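Local coordinates for protein hydrazine synthase subunit gamma (Candidatus Kuenenia stuttgartiensis, PDB 5C2V) that reduces nitric oxide to hydroxylamine, the first half-reaction of hydrazine synthesis in anammox, using one of its two c-type hemes as the probable active site, at residues Asn228-Glu233 with Asn284-Asp289; Leu18-Pro23 with Arg135-Ser140. All blocks are in the same frame, centred on the assembly; numbering follows the deposited sequence.

Contact 1: residues Asn228-Glu233 with Asn284-Asp289; sequences NISALE and NNTVND
Val287 runs alongside Asn228 at the buried end of the contact. CG1 of Val287 rests against the carboxamide, 4.0 Å from Asn228 CG, with Phe271 packing on the valine as well. The closest approach lies at the exposed edge, where Ile229 lays its extended arm along the backbone of the loop and Ile229 CG1 stops 3.6 Å from Thr286 O. Asn228 is the N-cap of helix 229-234: with CG anti to the backbone N (chi1 -161°) the carboxamide swings back over the helix start, where Asn228 OD1 accepts from Ser230 OG at 2.7 Å, tilted from the carbonyl plane, and, weakly, from Ala231 N. All this belongs to the cytochrome c lobe of heme c #2, where the loop leads on to the axial ligand His293. The fit slackens at Ser230, which is exposed, its OG 4.3 Å from Thr286 CB. Here a water donates to Asn228 OD1 and, 3.1 Å away, to Thr286 OG1, a polar link between segments that no direct hydrogen bond joins. Thr286 itself is steadied from within the loop, Thr286 OG1 donating to Asn284 OD1 from above the carbonyl plane at 2.6 Å.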
ATOM      1  N   ASN C 228      18.843   8.005 -51.010  1.00 43.73           N
ATOM      2  CA  ASN C 228      17.899   7.476 -51.978  1.00 48.37           C
ATOM      3  C   ASN C 228      17.117   8.626 -52.594  1.00 65.48           C
ATOM      4  O   ASN C 228      16.285   9.250 -51.935  1.00 64.24           O
ATOM      5  CB  ASN C 228      16.962   6.464 -51.316  1.00 48.96           C
ATOM      6  CG  ASN C 228      16.275   5.557 -52.321  1.00 67.24           C
ATOM      7  OD1 ASN C 228      16.124   5.905 -53.490  1.00 76.16           O
ATOM      8  ND2 ASN C 228      15.857   4.381 -51.863  1.00 63.57           N
ATOM      9  N   ILE C 229      17.387   8.895 -53.866  1.00 77.86           N
ATOM     10  CA  ILE C 229      16.811  10.046 -54.548  1.00 73.87           C
ATOM     11  C   ILE C 229      15.335   9.819 -54.842  1.00 61.94           C
ATOM     12  O   ILE C 229      14.505  10.706 -54.637  1.00 62.79           O
ATOM     13  CB  ILE C 229      17.563  10.351 -55.859  1.00 80.51           C
ATOM     14  CG1 ILE C 229      19.003  10.769 -55.553  1.00 84.05           C
ATOM     15  CG2 ILE C 229      16.855  11.442 -56.646  1.00 81.69           C
ATOM     16  CD1 ILE C 229      19.810  11.135 -56.779  1.00 78.68           C
ATOM     17  N   SER C 230      15.013   8.620 -55.316  1.00 57.00           N
ATOM     18  CA  SER C 230      13.633   8.256 -55.608  1.00 76.49           C
ATOM     19  C   SER C 230      12.783   8.252 -54.340  1.00 65.29           C
ATOM     20  O   SER C 230      11.614   8.639 -54.365  1.00 78.40           O
ATOM     21  CB  SER C 230      13.575   6.888 -56.291  1.00 71.00           C
ATOM     22  OG  SER C 230      14.348   5.933 -55.587  1.00 72.15           O
ATOM     23  N   ALA C 231      13.376   7.820 -53.232  1.00 69.12           N
ATOM     24  CA  ALA C 231      12.672   7.799 -51.955  1.00 69.63           C
ATOM     25  C   ALA C 231      12.520   9.210 -51.395  1.00 64.61           C
ATOM     26  O   ALA C 231      11.545   9.510 -50.708  1.00 61.41           O
ATOM     27  CB  ALA C 231      13.396   6.910 -50.961  1.00 55.39           C
ATOM     28  N   LEU C 232      13.490  10.071 -51.691  1.00 65.62           N
ATOM     29  CA  LEU C 232      13.422  11.466 -51.273  1.00 62.11           C
ATOM     30  C   LEU C 232      12.318  12.186 -52.038  1.00 61.24           C
ATOM     31  O   LEU C 232      11.602  13.019 -51.483  1.00 70.81           O
ATOM     32  CB  LEU C 232      14.764  12.168 -51.488  1.00 59.12           C
ATOM     33  CG  LEU C 232      14.838  13.626 -51.026  1.00 67.43           C
ATOM     34  CD1 LEU C 232      14.685  13.725 -49.515  1.00 59.24           C
ATOM     35  CD2 LEU C 232      16.137  14.273 -51.481  1.00 49.24           C
ATOM     36  N   GLU C 233      12.191  11.856 -53.319  1.00 72.27           N
ATOM     37  CA  GLU C 233      11.127  12.398 -54.153  1.00 75.98           C
ATOM     38  C   GLU C 233       9.776  11.850 -53.704  1.00 67.16           C
ATOM     39  O   GLU C 233       8.761  12.545 -53.759  1.00 74.47           O
ATOM     40  CB  GLU C 233      11.376  12.065 -55.627  1.00 75.50           C
ATOM     41  CG  GLU C 233      10.300  12.563 -56.584  1.00 78.95           C
ATOM     42  CD  GLU C 233      10.355  14.063 -56.809  1.00 88.56           C
ATOM     43  OE1 GLU C 233       9.405  14.608 -57.409  1.00101.17           O
ATOM     44  OE2 GLU C 233      11.348  14.696 -56.393  1.00 91.97           O
ATOM     45  N   ASN C 284      20.649   2.474 -62.041  1.00 63.87           N
ATOM     46  CA  ASN C 284      19.937   3.697 -62.415  1.00 68.79           C
ATOM     47  C   ASN C 284      20.457   4.995 -61.783  1.00 57.35           C
ATOM     48  O   ASN C 284      19.915   6.069 -62.051  1.00 54.24           O
ATOM     49  CB  ASN C 284      18.450   3.540 -62.082  1.00 65.90           C
ATOM     50  CG  ASN C 284      18.212   3.125 -60.639  1.00 76.73           C
ATOM     51  OD1 ASN C 284      19.081   3.281 -59.782  1.00 78.54           O
ATOM     52  ND2 ASN C 284      17.027   2.590 -60.368  1.00 60.65           N
ATOM     53  N   ASN C 285      21.468   4.884 -60.922  1.00 51.24           N
ATOM     54  CA  ASN C 285      22.108   6.037 -60.280  1.00 68.84           C
ATOM     55  C   ASN C 285      21.169   6.760 -59.327  1.00 73.51           C
ATOM     56  O   ASN C 285      21.081   7.989 -59.321  1.00 53.17           O
ATOM     57  CB  ASN C 285      22.643   7.022 -61.327  1.00 65.56           C
ATOM     58  CG  ASN C 285      23.781   6.445 -62.145  1.00 80.35           C
ATOM     59  OD1 ASN C 285      24.566   5.635 -61.655  1.00 77.43           O
ATOM     60  ND2 ASN C 285      23.874   6.862 -63.403  1.00 76.29           N
ATOM     61  N   THR C 286      20.469   5.973 -58.521  1.00 65.62           N
ATOM     62  CA  THR C 286      19.574   6.486 -57.495  1.00 69.10           C
ATOM     63  C   THR C 286      20.270   6.450 -56.139  1.00 71.89           C
ATOM     64  O   THR C 286      20.448   7.481 -55.488  1.00 63.83           O
ATOM     65  CB  THR C 286      18.262   5.686 -57.441  1.00 71.08           C
ATOM     66  OG1 THR C 286      18.558   4.286 -57.403  1.00 72.59           O
ATOM     67  CG2 THR C 286      17.411   5.981 -58.668  1.00 52.33           C
ATOM     68  N   VAL C 287      20.655   5.249 -55.715  1.00 66.52           N
ATOM     69  CA  VAL C 287      21.263   5.044 -54.404  1.00 62.72           C
ATOM     70  C   VAL C 287      22.787   5.213 -54.399  1.00 57.62           C
ATOM     71  O   VAL C 287      23.434   4.968 -53.382  1.00 60.24           O
ATOM     72  CB  VAL C 287      20.921   3.647 -53.853  1.00 71.65           C
ATOM     73  CG1 VAL C 287      19.425   3.529 -53.613  1.00 75.07           C
ATOM     74  CG2 VAL C 287      21.398   2.567 -54.807  1.00 72.99           C
ATOM     75  N   ASN C 288      23.360   5.617 -55.530  1.00 74.27           N
ATOM     76  CA  ASN C 288      24.795   5.905 -55.592  1.00 60.24           C
ATOM     77  C   ASN C 288      25.105   7.161 -56.405  1.00 51.80           C
ATOM     78  O   ASN C 288      24.258   7.652 -57.151  1.00 62.10           O
ATOM     79  CB  ASN C 288      25.559   4.711 -56.173  1.00 57.74           C
ATOM     80  CG  ASN C 288      25.078   4.326 -57.558  1.00 67.02           C
ATOM     81  OD1 ASN C 288      25.501   4.904 -58.559  1.00 54.95           O
ATOM     82  ND2 ASN C 288      24.193   3.337 -57.623  1.00 66.30           N
ATOM     83  N   ASP C 289      26.324   7.676 -56.254  1.00 57.24           N
ATOM     84  CA  ASP C 289      26.753   8.871 -56.979  1.00 70.15           C
ATOM     85  C   ASP C 289      26.774   8.623 -58.483  1.00 70.26           C
ATOM     86  O   ASP C 289      26.938   7.487 -58.929  1.00 63.04           O
ATOM     87  CB  ASP C 289      28.132   9.329 -56.499  1.00 61.51           C
ATOM     88  CG  ASP C 289      28.076  10.059 -55.171  1.00 73.46           C
ATOM     89  OD1 ASP C 289      27.013  10.629 -54.848  1.00 77.12           O
ATOM     90  OD2 ASP C 289      29.097  10.067 -54.451  1.00 84.67           O
TER
HETATM   91  O   HOH W   1      16.264   3.658 -55.469  1.00 55.43           O

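Contact 2: residues Leu18-Pro23 with Arg135-Ser140; sequences LGREEP and RSENFS
Arg20 meets the carboxylate of Glu137 side-on in a two-pronged salt bridge, one nitrogen to each oxygen. Arg20 NH2 reaches the syn lone pair of Glu137 OE2 close to the guanidinium plane, while Arg20 NE bonds Glu137 OE1 less straight, at 3.1 Å and 143°. The two flat groups are turned 44° against each other. An extended arginine chain, anti at chi1 (-176°), carries the guanidinium out to this carboxylate. Pro23 packs against the same glutamate, Pro23 CG 3.8 Å from Glu137 CG, and Pro23 CB lies 3.4 Å from Asn138 O. Ser140 is the N-cap of helix 141-152 in the lobe of heme c #1; Phe139, just before it, touches that heme. Ser140 OG donates to a water at 2.8 Å, and that water in turn donates to Gly19 O and Glu21 OE1. Arg143 gives Ser140 OG a weak bond from its backbone N, and its side chain, NE to Gly19 O and NH2 to Arg20 O, satisfies these two carbonyls. Glu22 O receives a CA-H...O contact from Ser140 CA at 3.5 Å. Other polar groups look outward: Asn138 ND2 to Leu24 O and to Asn398 of the alpha subunit, Arg20 NH1 to Lys393 O of that subunit, and Glu22 OE2 to its Lys162 and to the backbone N of its Ile136 and its own Glu137 (not the Glu137 of this chain).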
ATOM      1  N   LEU C  18      29.950 -31.775 -31.514  1.00 41.96           N
ATOM      2  CA  LEU C  18      31.194 -31.561 -30.782  1.00 42.59           C
ATOM      3  C   LEU C  18      30.910 -31.069 -29.368  1.00 55.59           C
ATOM      4  O   LEU C  18      29.925 -30.372 -29.132  1.00 49.30           O
ATOM      5  CB  LEU C  18      32.087 -30.560 -31.519  1.00 58.03           C
ATOM      6  CG  LEU C  18      32.497 -30.924 -32.947  1.00 64.17           C
ATOM      7  CD1 LEU C  18      33.267 -29.784 -33.591  1.00 52.96           C
ATOM      8  CD2 LEU C  18      33.317 -32.205 -32.963  1.00 46.26           C
ATOM      9  N   GLY C  19      31.782 -31.431 -28.434  1.00 53.24           N
ATOM     10  CA  GLY C  19      31.612 -31.045 -27.046  1.00 40.53           C
ATOM     11  C   GLY C  19      31.915 -29.582 -26.788  1.00 63.26           C
ATOM     12  O   GLY C  19      32.244 -28.830 -27.707  1.00 54.87           O
ATOM     13  N   ARG C  20      31.794 -29.178 -25.528  1.00 59.47           N
ATOM     14  CA  ARG C  20      32.059 -27.802 -25.127  1.00 45.06           C
ATOM     15  C   ARG C  20      33.551 -27.488 -25.132  1.00 48.59           C
ATOM     16  O   ARG C  20      33.986 -26.502 -25.729  1.00 52.64           O
ATOM     17  CB  ARG C  20      31.484 -27.538 -23.735  1.00 59.19           C
ATOM     18  CG  ARG C  20      31.631 -26.106 -23.259  1.00 40.84           C
ATOM     19  CD  ARG C  20      31.222 -25.981 -21.804  1.00 59.92           C
ATOM     20  NE  ARG C  20      31.145 -24.590 -21.372  1.00 63.49           N
ATOM     21  CZ  ARG C  20      30.864 -24.212 -20.129  1.00 49.27           C
ATOM     22  NH1 ARG C  20      30.639 -25.123 -19.194  1.00 53.44           N
ATOM     23  NH2 ARG C  20      30.811 -22.924 -19.822  1.00 48.08           N
ATOM     24  N   GLU C  21      34.318 -28.343 -24.460  1.00 57.58           N
ATOM     25  CA  GLU C  21      35.760 -28.172 -24.298  1.00 49.34           C
ATOM     26  C   GLU C  21      36.108 -26.809 -23.697  1.00 51.41           C
ATOM     27  O   GLU C  21      35.453 -26.354 -22.760  1.00 68.18           O
ATOM     28  CB  GLU C  21      36.477 -28.366 -25.637  1.00 51.18           C
ATOM     29  CG  GLU C  21      36.195 -29.712 -26.289  1.00 56.70           C
ATOM     30  CD  GLU C  21      37.192 -30.057 -27.379  1.00 60.39           C
ATOM     31  OE1 GLU C  21      36.789 -30.115 -28.560  1.00 60.24           O
ATOM     32  OE2 GLU C  21      38.376 -30.278 -27.051  1.00 58.41           O
ATOM     33  N   GLU C  22      37.138 -26.164 -24.237  1.00 54.90           N
ATOM     34  CA  GLU C  22      37.594 -24.882 -23.709  1.00 50.07           C
ATOM     35  C   GLU C  22      37.378 -23.746 -24.705  1.00 52.63           C
ATOM     36  O   GLU C  22      37.976 -23.735 -25.781  1.00 69.09           O
ATOM     37  CB  GLU C  22      39.074 -24.960 -23.322  1.00 34.43           C
ATOM     38  CG  GLU C  22      39.644 -23.662 -22.767  1.00 48.19           C
ATOM     39  CD  GLU C  22      39.043 -23.282 -21.428  1.00 70.41           C
ATOM     40  OE1 GLU C  22      38.358 -22.240 -21.354  1.00 56.92           O
ATOM     41  OE2 GLU C  22      39.260 -24.023 -20.444  1.00 57.31           O
ATOM     42  N   PRO C  23      36.513 -22.786 -24.345  1.00 60.55           N
ATOM     43  CA  PRO C  23      36.208 -21.601 -25.153  1.00 55.03           C
ATOM     44  C   PRO C  23      37.435 -20.739 -25.420  1.00 50.47           C
ATOM     45  O   PRO C  23      38.275 -20.564 -24.537  1.00 52.50           O
ATOM     46  CB  PRO C  23      35.192 -20.839 -24.294  1.00 47.38           C
ATOM     47  CG  PRO C  23      34.588 -21.870 -23.416  1.00 48.71           C
ATOM     48  CD  PRO C  23      35.687 -22.845 -23.129  1.00 57.69           C
ATOM     49  N   ARG C 135      26.395 -12.293 -27.863  1.00 47.17           N
ATOM     50  CA  ARG C 135      26.667 -11.992 -26.457  1.00 42.95           C
ATOM     51  C   ARG C 135      26.588 -13.257 -25.606  1.00 40.72           C
ATOM     52  O   ARG C 135      25.993 -13.259 -24.527  1.00 44.16           O
ATOM     53  CB  ARG C 135      25.703 -10.929 -25.927  1.00 37.82           C
ATOM     54  CG  ARG C 135      25.532  -9.735 -26.852  1.00 40.39           C
ATOM     55  CD  ARG C 135      26.856  -9.043 -27.141  1.00 36.36           C
ATOM     56  NE  ARG C 135      26.673  -7.850 -27.966  1.00 32.18           N
ATOM     57  CZ  ARG C 135      27.613  -6.937 -28.186  1.00 38.02           C
ATOM     58  NH1 ARG C 135      28.815  -7.073 -27.640  1.00 31.70           N
ATOM     59  NH2 ARG C 135      27.351  -5.884 -28.948  1.00 34.92           N
ATOM     60  N   SER C 136      27.191 -14.331 -26.107  1.00 33.93           N
ATOM     61  CA  SER C 136      27.216 -15.609 -25.404  1.00 35.54           C
ATOM     62  C   SER C 136      28.648 -16.127 -25.284  1.00 41.72           C
ATOM     63  O   SER C 136      29.600 -15.426 -25.626  1.00 40.76           O
ATOM     64  CB  SER C 136      26.337 -16.636 -26.120  1.00 39.90           C
ATOM     65  OG  SER C 136      26.248 -17.840 -25.378  1.00 39.03           O
ATOM     66  N   GLU C 137      28.795 -17.351 -24.786  1.00 37.71           N
ATOM     67  CA  GLU C 137      30.110 -17.954 -24.592  1.00 43.04           C
ATOM     68  C   GLU C 137      30.841 -18.165 -25.917  1.00 49.76           C
ATOM     69  O   GLU C 137      30.235 -18.552 -26.917  1.00 47.62           O
ATOM     70  CB  GLU C 137      29.980 -19.287 -23.853  1.00 44.80           C
ATOM     71  CG  GLU C 137      31.302 -19.868 -23.382  1.00 43.64           C
ATOM     72  CD  GLU C 137      31.121 -21.108 -22.530  1.00 47.77           C
ATOM     73  OE1 GLU C 137      30.438 -22.051 -22.985  1.00 50.13           O
ATOM     74  OE2 GLU C 137      31.654 -21.137 -21.401  1.00 43.24           O
ATOM     75  N   ASN C 138      32.145 -17.908 -25.913  1.00 52.60           N
ATOM     76  CA  ASN C 138      32.968 -18.066 -27.106  1.00 42.03           C
ATOM     77  C   ASN C 138      33.089 -19.520 -27.547  1.00 47.32           C
ATOM     78  O   ASN C 138      32.921 -20.441 -26.747  1.00 46.68           O
ATOM     79  CB  ASN C 138      34.364 -17.488 -26.871  1.00 41.36           C
ATOM     80  CG  ASN C 138      34.367 -15.976 -26.788  1.00 44.61           C
ATOM     81  OD1 ASN C 138      33.533 -15.308 -27.399  1.00 54.99           O
ATOM     82  ND2 ASN C 138      35.312 -15.427 -26.034  1.00 41.68           N
ATOM     83  N   PHE C 139      33.386 -19.714 -28.828  1.00 53.82           N
ATOM     84  CA  PHE C 139      33.544 -21.050 -29.391  1.00 50.12           C
ATOM     85  C   PHE C 139      34.871 -21.683 -28.994  1.00 49.28           C
ATOM     86  O   PHE C 139      35.865 -20.988 -28.779  1.00 50.12           O
ATOM     87  CB  PHE C 139      33.442 -21.001 -30.917  1.00 35.30           C
ATOM     88  CG  PHE C 139      32.101 -20.561 -31.426  1.00 43.82           C
ATOM     89  CD1 PHE C 139      30.936 -20.977 -30.803  1.00 48.24           C
ATOM     90  CD2 PHE C 139      32.006 -19.729 -32.528  1.00 33.24           C
ATOM     91  CE1 PHE C 139      29.701 -20.573 -31.274  1.00 31.22           C
ATOM     92  CE2 PHE C 139      30.774 -19.320 -33.003  1.00 51.57           C
ATOM     93  CZ  PHE C 139      29.621 -19.742 -32.374  1.00 41.99           C
ATOM     94  N   SER C 140      34.877 -23.007 -28.895  1.00 55.74           N
ATOM     95  CA  SER C 140      36.116 -23.757 -28.744  1.00 56.19           C
ATOM     96  C   SER C 140      36.843 -23.745 -30.087  1.00 50.06           C
ATOM     97  O   SER C 140      36.221 -23.477 -31.117  1.00 52.92           O
ATOM     98  CB  SER C 140      35.829 -25.190 -28.281  1.00 40.46           C
ATOM     99  OG  SER C 140      35.092 -25.904 -29.258  1.00 40.45           O
TER
HETATM  100  O   HOH W   2      34.767 -28.635 -29.040  1.00 44.31           O

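How the contacts relate
Contacts 1 and 2 sit on opposite sides of the chain's centre, their nearest atoms about 27 Å apart, and hold no element in common. Each belongs to the surroundings of a different heme: contact 1 to heme c #2, contact 2 to heme c #1. Both involve a residue that caps a helix start, and both have a bridging water, yet the setting differs. Contact 1 is only partly buried, is touched by no other subunit, and has no direct hydrogen bond between its segments. Contact 2 is mostly buried, largely against the alpha subunit, and adds a direct salt bridge inside the chain and polar bonds to that neighbouring subunit.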